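Local coordinates for protein alpha-L-arabinosidase (Xanthomonas axonopodis pv. citri, PDB 6D25) that probably removes arabinofuranosyl side groups from arabinoxylans, including internal di-substituted ones, as a trimeric GH51 alpha-L-arabinofuranosidase, at residues P92-P97 against L146-Y151; P191-Y196 against A230-L235; V218-Q223 against S257-G262. All coordinates share one frame; numbering follows the deposited sequence.

Contact 1: P92-P97 against L146-Y151; sequences PNIRWP and LGTQAY
Arg95 and Tyr151 both carry CG opposite the backbone N (chi1 -178° and 175°), and this starts their side chains in the same direction, into the interior of the (beta/alpha)8 barrel. Strands 93-96 and 149-154 run parallel as its second and third strands. Within these segments four backbone bonds join them. Gln149 N binds Pro92 O, Ile94 N binds Gln149 O at 3.1 Å, Tyr151 N binds Ile94 O, and Trp96 N binds Tyr151 O at 3.0 Å. Asn93 also faces inward. Its OD1 sits at the edge of the Tyr151 ring, in plane, and 3.7 Å from Tyr151 CB. Asn370 and Gln47 hydrogen-bond to the Asn93 amide and so fix its rotation. Ile94 takes the other face, toward helix 136-146. There its CD1 meets Leu146 CD1 at 3.8 Å and Thr148 CG2 at 4.1 Å. The helix ends in a Schellman motif at Gly147. Thr148 OG1 bonds back to Val91 O. The Arg95 guanidinium forms a salt bridge with Glu324, on strand 319-325. Arg95 CD lies over one face of the Tyr151 ring, a CH-pi contact 3.8 Å from the ring centroid and 16° off the normal.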
loop_
_atom_site.group_PDB
_atom_site.type_symbol
_atom_site.label_atom_id
_atom_site.label_comp_id
_atom_site.label_asym_id
_atom_site.label_seq_id
_atom_site.Cartn_x
_atom_site.Cartn_y
_atom_site.Cartn_z
ATOM N N PRO A 92 -14.412 -3.844 31.211
ATOM C CA PRO A 92 -15.023 -4.755 30.223
ATOM C C PRO A 92 -14.103 -5.113 29.045
ATOM O O PRO A 92 -14.141 -6.238 28.504
ATOM C CB PRO A 92 -16.231 -3.956 29.701
ATOM C CG PRO A 92 -15.760 -2.516 29.780
ATOM C CD PRO A 92 -14.946 -2.490 31.072
ATOM N N ASN A 93 -13.275 -4.159 28.638
ATOM C CA ASN A 93 -12.252 -4.375 27.579
ATOM C C ASN A 93 -11.162 -3.324 27.754
ATOM O O ASN A 93 -11.412 -2.257 28.358
ATOM C CB ASN A 93 -12.847 -4.359 26.174
ATOM C CG ASN A 93 -13.092 -2.976 25.624
ATOM O OD1 ASN A 93 -12.140 -2.273 25.223
ATOM N ND2 ASN A 93 -14.357 -2.594 25.522
ATOM N N ILE A 94 -9.977 -3.655 27.254
ATOM C CA ILE A 94 -8.880 -2.708 27.142
ATOM C C ILE A 94 -8.393 -2.706 25.694
ATOM O O ILE A 94 -8.053 -3.783 25.152
ATOM C CB ILE A 94 -7.707 -3.060 28.074
ATOM C CG1 ILE A 94 -8.139 -3.150 29.538
ATOM C CG2 ILE A 94 -6.574 -2.043 27.874
ATOM C CD1 ILE A 94 -7.047 -3.680 30.467
ATOM N N ARG A 95 -8.311 -1.515 25.118
ATOM C CA ARG A 95 -7.711 -1.318 23.789
ATOM C C ARG A 95 -6.203 -1.109 23.936
ATOM O O ARG A 95 -5.765 -0.311 24.772
ATOM C CB ARG A 95 -8.328 -0.121 23.060
ATOM C CG ARG A 95 -7.719 0.023 21.672
ATOM C CD ARG A 95 -8.316 0.898 20.573
ATOM N NE ARG A 95 -8.354 2.259 20.902
ATOM C CZ ARG A 95 -8.077 3.301 20.104
ATOM N NH1 ARG A 95 -7.559 3.207 18.868
ATOM N NH2 ARG A 95 -8.305 4.484 20.631
ATOM N N TRP A 96 -5.427 -1.839 23.150
ATOM C CA TRP A 96 -3.981 -1.845 23.204
ATOM C C TRP A 96 -3.436 -2.249 21.835
ATOM O O TRP A 96 -4.077 -3.072 21.181
ATOM C CB TRP A 96 -3.533 -2.812 24.317
ATOM C CG TRP A 96 -2.078 -3.142 24.360
ATOM C CD1 TRP A 96 -1.129 -2.515 25.116
ATOM C CD2 TRP A 96 -1.395 -4.204 23.677
ATOM N NE1 TRP A 96 0.090 -3.110 24.933
ATOM C CE2 TRP A 96 -0.037 -4.133 24.057
ATOM C CE3 TRP A 96 -1.779 -5.191 22.770
ATOM C CZ2 TRP A 96 0.926 -4.996 23.550
ATOM C CZ3 TRP A 96 -0.831 -6.074 22.286
ATOM C CH2 TRP A 96 0.510 -5.955 22.646
ATOM N N PRO A 97 -2.285 -1.743 21.373
ATOM C CA PRO A 97 -1.356 -0.848 22.077
ATOM C C PRO A 97 -1.421 0.630 21.661
ATOM O O PRO A 97 -0.519 1.421 21.980
ATOM C CB PRO A 97 0.001 -1.431 21.675
ATOM C CG PRO A 97 -0.219 -1.844 20.237
ATOM C CD PRO A 97 -1.629 -2.379 20.245
ATOM N N LEU A 146 -7.342 -9.979 34.626
ATOM C CA LEU A 146 -8.421 -9.063 34.993
ATOM C C LEU A 146 -9.795 -9.669 34.716
ATOM O O LEU A 146 -10.765 -9.094 35.171
ATOM C CB LEU A 146 -8.349 -7.762 34.193
ATOM C CG LEU A 146 -7.152 -6.834 34.469
ATOM C CD1 LEU A 146 -7.314 -5.511 33.755
ATOM C CD2 LEU A 146 -6.913 -6.575 35.911
ATOM N N GLY A 147 -9.893 -10.709 33.890
ATOM C CA GLY A 147 -11.184 -11.204 33.409
ATOM C C GLY A 147 -11.810 -10.241 32.406
ATOM O O GLY A 147 -13.041 -10.195 32.300
ATOM N N THR A 148 -11.002 -9.498 31.646
ATOM C CA THR A 148 -11.494 -8.488 30.672
ATOM C C THR A 148 -11.250 -8.966 29.232
ATOM O O THR A 148 -10.526 -9.960 28.995
ATOM C CB THR A 148 -10.844 -7.120 30.937
ATOM O OG1 THR A 148 -11.659 -6.127 30.309
ATOM C CG2 THR A 148 -9.426 -7.011 30.399
ATOM N N GLN A 149 -11.871 -8.279 28.282
ATOM C CA GLN A 149 -11.717 -8.603 26.863
ATOM C C GLN A 149 -10.578 -7.780 26.254
ATOM O O GLN A 149 -10.386 -6.613 26.601
ATOM C CB GLN A 149 -13.029 -8.369 26.117
ATOM C CG GLN A 149 -14.117 -9.386 26.470
ATOM C CD GLN A 149 -15.371 -9.124 25.657
ATOM O OE1 GLN A 149 -15.813 -7.984 25.501
ATOM N NE2 GLN A 149 -15.905 -10.159 25.039
ATOM N N ALA A 150 -9.866 -8.372 25.296
ATOM C CA ALA A 150 -8.818 -7.694 24.546
ATOM C C ALA A 150 -9.445 -6.997 23.332
ATOM O O ALA A 150 -10.186 -7.625 22.557
ATOM C CB ALA A 150 -7.800 -8.711 24.079
ATOM N N TYR A 151 -9.132 -5.719 23.154
ATOM C CA TYR A 151 -9.414 -4.974 21.974
ATOM C C TYR A 151 -8.056 -4.616 21.345
ATOM O O TYR A 151 -7.367 -3.709 21.812
ATOM C CB TYR A 151 -10.290 -3.782 22.356
ATOM C CG TYR A 151 -10.619 -2.780 21.272
ATOM C CD1 TYR A 151 -10.226 -2.934 19.959
ATOM C CD2 TYR A 151 -11.393 -1.674 21.596
ATOM C CE1 TYR A 151 -10.571 -1.989 19.006
ATOM C CE2 TYR A 151 -11.747 -0.723 20.643
ATOM C CZ TYR A 151 -11.334 -0.876 19.342
ATOM O OH TYR A 151 -11.651 0.068 18.414
#

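Contact 2: P191-Y196 against A230-L235; sequences PWQVPY and ASQKIL
Gln232 uses both ends of its side-chain amide on the backbone around Gln193. Its NE2 donates to Trp192 O at 2.9 Å, in an almost straight bond (174° at the hydrogen). The acceptor lies in the plane of the Gln232 amide. Its OE1 accepts Val194 N, also at 2.9 Å, and the donor sits on a lone pair in the carbonyl plane. Two bonds of this kind fix the flip and rotation of the amide. The chain reaches across because CG stands between the backbone N and the carbonyl carbon (chi1 63°) and the rest is extended. The Gln193 amide stacks on that of Gln232, with the planes only 9° apart and the two NE2 atoms of Gln193 and Gln232 3.8 Å from each other. Gln193 NE2 donates to a water, which in turn donates to Ser231 O. These loops lead into strands 196-199 and 235-238, the fourth and fifth parallel strands of the (beta/alpha)8 barrel, which helix 212-224 connects in a beta-alpha-beta crossover. The sheet pairing begins where Leu235 N donates to Pro195 O at 2.9 Å. Pro195 O has a second donor, a water at 2.9 Å that also donates to Lys233 O. Ile234 N is satisfied by Ser228 OG. The Ile234 side chain packs against the Val194 carbonyl, with Ile234 CG1 3.5 Å from Val194 O. Val194 rests on Met140, Ile152 and Met171, and Trp192 NE1 bonds to Asp141 OD1 on helix 136-146. Tyr196 and Leu235 run side by side, with Tyr196 CE1 3.9 Å from Leu235 CD1.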
loop_
_atom_site.group_PDB
_atom_site.type_symbol
_atom_site.label_atom_id
_atom_site.label_comp_id
_atom_site.label_asym_id
_atom_site.label_seq_id
_atom_site.Cartn_x
_atom_site.Cartn_y
_atom_site.Cartn_z
ATOM N N PRO A 191 -5.189 -20.957 22.413
ATOM C CA PRO A 191 -5.449 -19.628 21.877
ATOM C C PRO A 191 -5.975 -18.665 22.961
ATOM O O PRO A 191 -6.571 -19.106 23.940
ATOM C CB PRO A 191 -6.590 -19.813 20.862
ATOM C CG PRO A 191 -6.599 -21.260 20.541
ATOM C CD PRO A 191 -6.016 -21.973 21.754
ATOM N N TRP A 192 -5.754 -17.384 22.769
ATOM C CA TRP A 192 -6.476 -16.364 23.494
ATOM C C TRP A 192 -7.738 -15.990 22.701
ATOM O O TRP A 192 -7.851 -16.241 21.506
ATOM C CB TRP A 192 -5.645 -15.095 23.660
ATOM C CG TRP A 192 -4.414 -15.171 24.510
ATOM C CD1 TRP A 192 -4.345 -15.156 25.871
ATOM C CD2 TRP A 192 -3.060 -15.145 24.032
ATOM N NE1 TRP A 192 -3.040 -15.154 26.265
ATOM C CE2 TRP A 192 -2.223 -15.120 25.160
ATOM C CE3 TRP A 192 -2.479 -15.096 22.768
ATOM C CZ2 TRP A 192 -0.833 -15.079 25.062
ATOM C CZ3 TRP A 192 -1.105 -15.078 22.666
ATOM C CH2 TRP A 192 -0.291 -15.056 23.802
ATOM N N GLN A 193 -8.659 -15.333 23.374
ATOM C CA GLN A 193 -9.800 -14.711 22.739
ATOM C C GLN A 193 -9.426 -13.287 22.329
ATOM O O GLN A 193 -8.899 -12.515 23.145
ATOM C CB GLN A 193 -10.997 -14.677 23.706
ATOM C CG GLN A 193 -11.408 -16.049 24.225
ATOM C CD GLN A 193 -11.916 -16.965 23.133
ATOM O OE1 GLN A 193 -12.855 -16.614 22.419
ATOM N NE2 GLN A 193 -11.293 -18.119 22.997
ATOM N N VAL A 194 -9.708 -12.968 21.067
ATOM C CA VAL A 194 -9.522 -11.638 20.508
ATOM C C VAL A 194 -10.860 -11.157 19.933
ATOM O O VAL A 194 -11.108 -11.245 18.722
ATOM C CB VAL A 194 -8.396 -11.602 19.457
ATOM C CG1 VAL A 194 -8.198 -10.184 18.938
ATOM C CG2 VAL A 194 -7.079 -12.140 20.023
ATOM N N PRO A 195 -11.710 -10.619 20.798
ATOM C CA PRO A 195 -13.062 -10.343 20.347
ATOM C C PRO A 195 -13.202 -9.074 19.494
ATOM O O PRO A 195 -14.151 -9.006 18.699
ATOM C CB PRO A 195 -13.905 -10.218 21.614
ATOM C CG PRO A 195 -12.881 -9.823 22.661
ATOM C CD PRO A 195 -11.641 -10.627 22.265
ATOM N N TYR A 196 -12.287 -8.112 19.633
ATOM C CA TYR A 196 -12.321 -6.864 18.896
ATOM C C TYR A 196 -10.942 -6.597 18.307
ATOM O O TYR A 196 -9.934 -6.744 18.988
ATOM C CB TYR A 196 -12.739 -5.689 19.784
ATOM C CG TYR A 196 -13.890 -5.988 20.717
ATOM C CD1 TYR A 196 -15.194 -6.076 20.257
ATOM C CD2 TYR A 196 -13.671 -6.196 22.053
ATOM C CE1 TYR A 196 -16.253 -6.380 21.105
ATOM C CE2 TYR A 196 -14.714 -6.466 22.922
ATOM C CZ TYR A 196 -16.016 -6.574 22.455
ATOM O OH TYR A 196 -17.017 -6.915 23.329
ATOM N N ALA A 230 -12.580 -20.962 13.023
ATOM C CA ALA A 230 -13.904 -21.563 13.291
ATOM C C ALA A 230 -14.273 -21.435 14.773
ATOM O O ALA A 230 -15.435 -21.388 15.120
ATOM C CB ALA A 230 -13.913 -23.015 12.867
ATOM N N SER A 231 -13.269 -21.289 15.630
ATOM C CA SER A 231 -13.396 -21.393 17.079
ATOM C C SER A 231 -13.809 -20.085 17.761
ATOM O O SER A 231 -14.151 -20.111 18.911
ATOM C CB SER A 231 -12.077 -21.916 17.661
ATOM O OG SER A 231 -10.965 -21.344 17.006
ATOM N N GLN A 232 -13.743 -18.931 17.105
ATOM C CA GLN A 232 -14.130 -17.663 17.729
ATOM C C GLN A 232 -14.328 -16.602 16.636
ATOM O O GLN A 232 -13.739 -16.689 15.555
ATOM C CB GLN A 232 -13.085 -17.155 18.731
ATOM C CG GLN A 232 -11.727 -16.827 18.130
ATOM C CD GLN A 232 -10.778 -16.238 19.144
ATOM O OE1 GLN A 232 -10.919 -15.042 19.499
ATOM N NE2 GLN A 232 -9.837 -17.075 19.625
ATOM N N LYS A 233 -15.113 -15.614 16.967
ATOM C CA LYS A 233 -15.396 -14.494 16.046
ATOM C C LYS A 233 -14.586 -13.257 16.460
ATOM O O LYS A 233 -14.680 -12.788 17.604
ATOM C CB LYS A 233 -16.901 -14.235 16.084
ATOM C CG LYS A 233 -17.343 -12.989 15.349
ATOM C CD LYS A 233 -17.259 -13.077 13.854
ATOM C CE LYS A 233 -18.299 -12.166 13.203
ATOM N NZ LYS A 233 -17.923 -11.873 11.812
ATOM N N ILE A 234 -13.795 -12.748 15.528
ATOM C CA ILE A 234 -13.032 -11.490 15.686
ATOM C C ILE A 234 -13.830 -10.358 15.015
ATOM O O ILE A 234 -13.937 -10.320 13.795
ATOM C CB ILE A 234 -11.633 -11.615 15.081
ATOM C CG1 ILE A 234 -10.885 -12.824 15.659
ATOM C CG2 ILE A 234 -10.838 -10.328 15.298
ATOM C CD1 ILE A 234 -9.529 -13.093 15.024
ATOM N N LEU A 235 -14.360 -9.435 15.809
ATOM C CA LEU A 235 -15.103 -8.302 15.261
ATOM C C LEU A 235 -14.122 -7.243 14.783
ATOM O O LEU A 235 -13.119 -6.986 15.450
ATOM C CB LEU A 235 -16.044 -7.752 16.352
ATOM C CG LEU A 235 -17.130 -8.718 16.834
ATOM C CD1 LEU A 235 -17.835 -8.122 18.025
ATOM C CD2 LEU A 235 -18.126 -9.063 15.744
HETATM O O HOH W 1 -12.370 -20.124 21.206
HETATM O O HOH W 2 -16.189 -10.996 19.187
#

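Contact 3: V218-Q223 against S257-G262; sequences VFRRYQ and SKFMDG
In the outer helical layer of the (beta/alpha)8 barrel, Phe219, Arg220 and Gln223 of helix 212-224 meet Phe259 and Met260. The latter two lie in the turn between helix 246-256 and strand 262-269. No direct hydrogen bond crosses the contact. The Phe219 ring lies against the Phe259-Met260 backbone, and its edge meets the Phe259 carbonyl, with Phe219 CZ 3.5 Å from Phe259 O. The same CZ of Phe219 lies 4.0 Å from Met260 CB. One face of the Phe219 ring is covered by Gln223 CG, one helical turn on. CG of Gln223 sits between the backbone N and the carbonyl carbon (chi1 69°), and the chain bends again at chi2 (79°). The amide is thereby folded back along the helix. Its NE2 donates to Arg220 O at 3.2 Å, on a lone pair of that carbonyl. The same Gln223 NE2 approaches the Phe259 ring obliquely, 3.5 Å from Phe259 CD1. Gln223 OE1 accepts a hydrogen bond from a water at 3.0 Å, and this water also donates to Phe259 O. One water thus satisfies polar atoms on both segments. Arg220 crosses the Phe259 ring obliquely. Its CG is 4.1 Å from Phe259 CD2, and Phe259 CE2 lies over one face of the guanidinium, with the two planes 31° apart. Arg220 NE bonds to Asn209 O of the second subunit, and Phe259 packs on Asn209 of that subunit as well. The contact therefore borders the trimer interface. Phe219 also packs on Met252 and Ala256 of helix 246-256. Helix 212-224 here packs on the end of the next helix, the side-by-side packing of successive beta-alpha units found in a (beta/alpha)8 barrel.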
loop_
_atom_site.group_PDB
_atom_site.type_symbol
_atom_site.label_atom_id
_atom_site.label_comp_id
_atom_site.label_asym_id
_atom_site.label_seq_id
_atom_site.Cartn_x
_atom_site.Cartn_y
_atom_site.Cartn_z
ATOM N N VAL A 218 -8.058 1.257 1.784
ATOM C CA VAL A 218 -7.072 0.583 2.609
ATOM C C VAL A 218 -7.765 -0.315 3.661
ATOM O O VAL A 218 -7.370 -1.465 3.871
ATOM C CB VAL A 218 -6.138 1.613 3.266
ATOM C CG1 VAL A 218 -5.238 0.978 4.300
ATOM C CG2 VAL A 218 -5.290 2.314 2.222
ATOM N N PHE A 219 -8.786 0.206 4.321
ATOM C CA PHE A 219 -9.548 -0.570 5.301
ATOM C C PHE A 219 -10.132 -1.829 4.632
ATOM O O PHE A 219 -9.979 -2.929 5.163
ATOM C CB PHE A 219 -10.662 0.259 5.968
ATOM C CG PHE A 219 -11.597 -0.617 6.758
ATOM C CD1 PHE A 219 -11.202 -1.213 7.941
ATOM C CD2 PHE A 219 -12.831 -0.953 6.236
ATOM C CE1 PHE A 219 -12.038 -2.099 8.604
ATOM C CE2 PHE A 219 -13.682 -1.827 6.906
ATOM C CZ PHE A 219 -13.258 -2.421 8.071
ATOM N N ARG A 220 -10.821 -1.652 3.519
ATOM C CA ARG A 220 -11.421 -2.799 2.820
ATOM C C ARG A 220 -10.374 -3.896 2.547
ATOM O O ARG A 220 -10.656 -5.099 2.713
ATOM C CB ARG A 220 -12.091 -2.335 1.523
ATOM C CG ARG A 220 -13.424 -1.635 1.778
ATOM C CD ARG A 220 -13.978 -0.961 0.571
ATOM N NE ARG A 220 -14.221 -1.877 -0.535
ATOM C CZ ARG A 220 -15.036 -1.653 -1.530
ATOM N NH1 ARG A 220 -15.709 -0.487 -1.596
ATOM N NH2 ARG A 220 -15.074 -2.561 -2.514
ATOM N N ARG A 221 -9.183 -3.493 2.097
ATOM C CA ARG A 221 -8.116 -4.422 1.786
ATOM C C ARG A 221 -7.591 -5.070 3.065
ATOM O O ARG A 221 -7.508 -6.319 3.146
ATOM C CB ARG A 221 -6.973 -3.719 1.065
ATOM C CG ARG A 221 -5.751 -4.568 0.766
ATOM C CD ARG A 221 -4.756 -3.725 0.020
ATOM N NE ARG A 221 -3.590 -4.462 -0.434
ATOM C CZ ARG A 221 -2.577 -3.922 -1.099
ATOM N NH1 ARG A 221 -2.511 -2.595 -1.294
ATOM N NH2 ARG A 221 -1.616 -4.725 -1.543
ATOM N N TYR A 222 -7.193 -4.288 4.061
ATOM C CA TYR A 222 -6.518 -4.861 5.212
ATOM C C TYR A 222 -7.479 -5.741 6.043
ATOM O O TYR A 222 -7.053 -6.788 6.595
ATOM C CB TYR A 222 -5.912 -3.779 6.104
ATOM C CG TYR A 222 -4.568 -3.266 5.660
ATOM C CD1 TYR A 222 -4.419 -2.585 4.466
ATOM C CD2 TYR A 222 -3.414 -3.532 6.396
ATOM C CE1 TYR A 222 -3.183 -2.143 4.037
ATOM C CE2 TYR A 222 -2.177 -3.095 5.986
ATOM C CZ TYR A 222 -2.054 -2.397 4.797
ATOM O OH TYR A 222 -0.819 -1.947 4.356
ATOM N N GLN A 223 -8.749 -5.369 6.120
ATOM C CA GLN A 223 -9.694 -6.151 6.924
ATOM C C GLN A 223 -9.877 -7.544 6.300
ATOM O O GLN A 223 -10.145 -8.495 7.028
ATOM C CB GLN A 223 -11.048 -5.454 7.135
ATOM C CG GLN A 223 -11.911 -5.341 5.893
ATOM C CD GLN A 223 -12.660 -6.607 5.520
ATOM O OE1 GLN A 223 -13.070 -7.349 6.411
ATOM N NE2 GLN A 223 -12.841 -6.843 4.221
ATOM N N SER A 257 -19.431 -0.143 4.802
ATOM C CA SER A 257 -20.253 -0.568 5.944
ATOM C C SER A 257 -20.428 -2.091 6.003
ATOM O O SER A 257 -20.552 -2.654 7.117
ATOM C CB SER A 257 -21.619 0.112 5.963
ATOM O OG SER A 257 -22.360 -0.251 4.813
ATOM N N LYS A 258 -20.430 -2.778 4.868
ATOM C CA LYS A 258 -20.642 -4.249 4.878
ATOM C C LYS A 258 -19.421 -4.991 5.428
ATOM O O LYS A 258 -19.558 -6.152 5.711
ATOM C CB LYS A 258 -20.986 -4.762 3.489
ATOM C CG LYS A 258 -22.411 -4.311 3.143
ATOM C CD LYS A 258 -22.860 -4.558 1.746
ATOM C CE LYS A 258 -24.012 -3.638 1.380
ATOM N NZ LYS A 258 -24.479 -3.915 0.003
ATOM N N PHE A 259 -18.275 -4.327 5.593
ATOM C CA PHE A 259 -17.067 -5.026 6.019
ATOM C C PHE A 259 -16.660 -4.684 7.450
ATOM O O PHE A 259 -15.541 -5.036 7.845
ATOM C CB PHE A 259 -15.910 -4.706 5.077
ATOM C CG PHE A 259 -16.174 -5.127 3.666
ATOM C CD1 PHE A 259 -16.222 -6.484 3.344
ATOM C CD2 PHE A 259 -16.465 -4.194 2.695
ATOM C CE1 PHE A 259 -16.513 -6.884 2.045
ATOM C CE2 PHE A 259 -16.712 -4.595 1.389
ATOM C CZ PHE A 259 -16.764 -5.941 1.070
ATOM N N MET A 260 -17.509 -3.981 8.213
ATOM C CA MET A 260 -17.122 -3.583 9.545
ATOM C C MET A 260 -18.201 -4.025 10.539
ATOM O O MET A 260 -19.353 -4.124 10.195
ATOM C CB MET A 260 -16.918 -2.065 9.619
ATOM C CG MET A 260 -18.103 -1.263 9.135
ATOM S SD MET A 260 -17.904 0.518 9.306
ATOM C CE MET A 260 -17.055 0.952 7.783
ATOM N N ASP A 261 -17.770 -4.291 11.761
ATOM C CA ASP A 261 -18.675 -4.565 12.906
ATOM C C ASP A 261 -18.849 -3.294 13.745
ATOM O O ASP A 261 -19.835 -3.157 14.505
ATOM C CB ASP A 261 -18.126 -5.742 13.721
ATOM C CG ASP A 261 -18.002 -6.963 12.837
ATOM O OD1 ASP A 261 -19.055 -7.454 12.428
ATOM O OD2 ASP A 261 -16.840 -7.367 12.467
ATOM N N GLY A 262 -17.918 -2.363 13.593
ATOM C CA GLY A 262 -17.952 -1.101 14.314
ATOM C C GLY A 262 -17.194 -0.028 13.554
ATOM O O GLY A 262 -16.327 -0.351 12.684
HETATM O O HOH W 3 -15.772 -7.904 7.548
#

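The three contacts follow the barrel wall in order. Contact 1 joins strands two and three, contact 2 lies where strands four and five start, and contact 3 leads into strand six. Contacts 1 and 2 have centres 13 Å apart and touch. Gln149 OE1 and Tyr196 OH, 2.7 Å apart, probably share a hydrogen bond. Contacts 2 and 3 have centres 17 Å apart and meet where Leu235 CA lies 3.4 Å from Asp261 OD2, which accepts Lys236 N. Contacts 1 and 3 do not touch, with centres 21 Å apart. In such barrels the active site lies at the C-terminal strand ends. Contact 1, reaching Trp96 and Pro97, probably comes nearer to it than contacts 2 and 3, where strands begin.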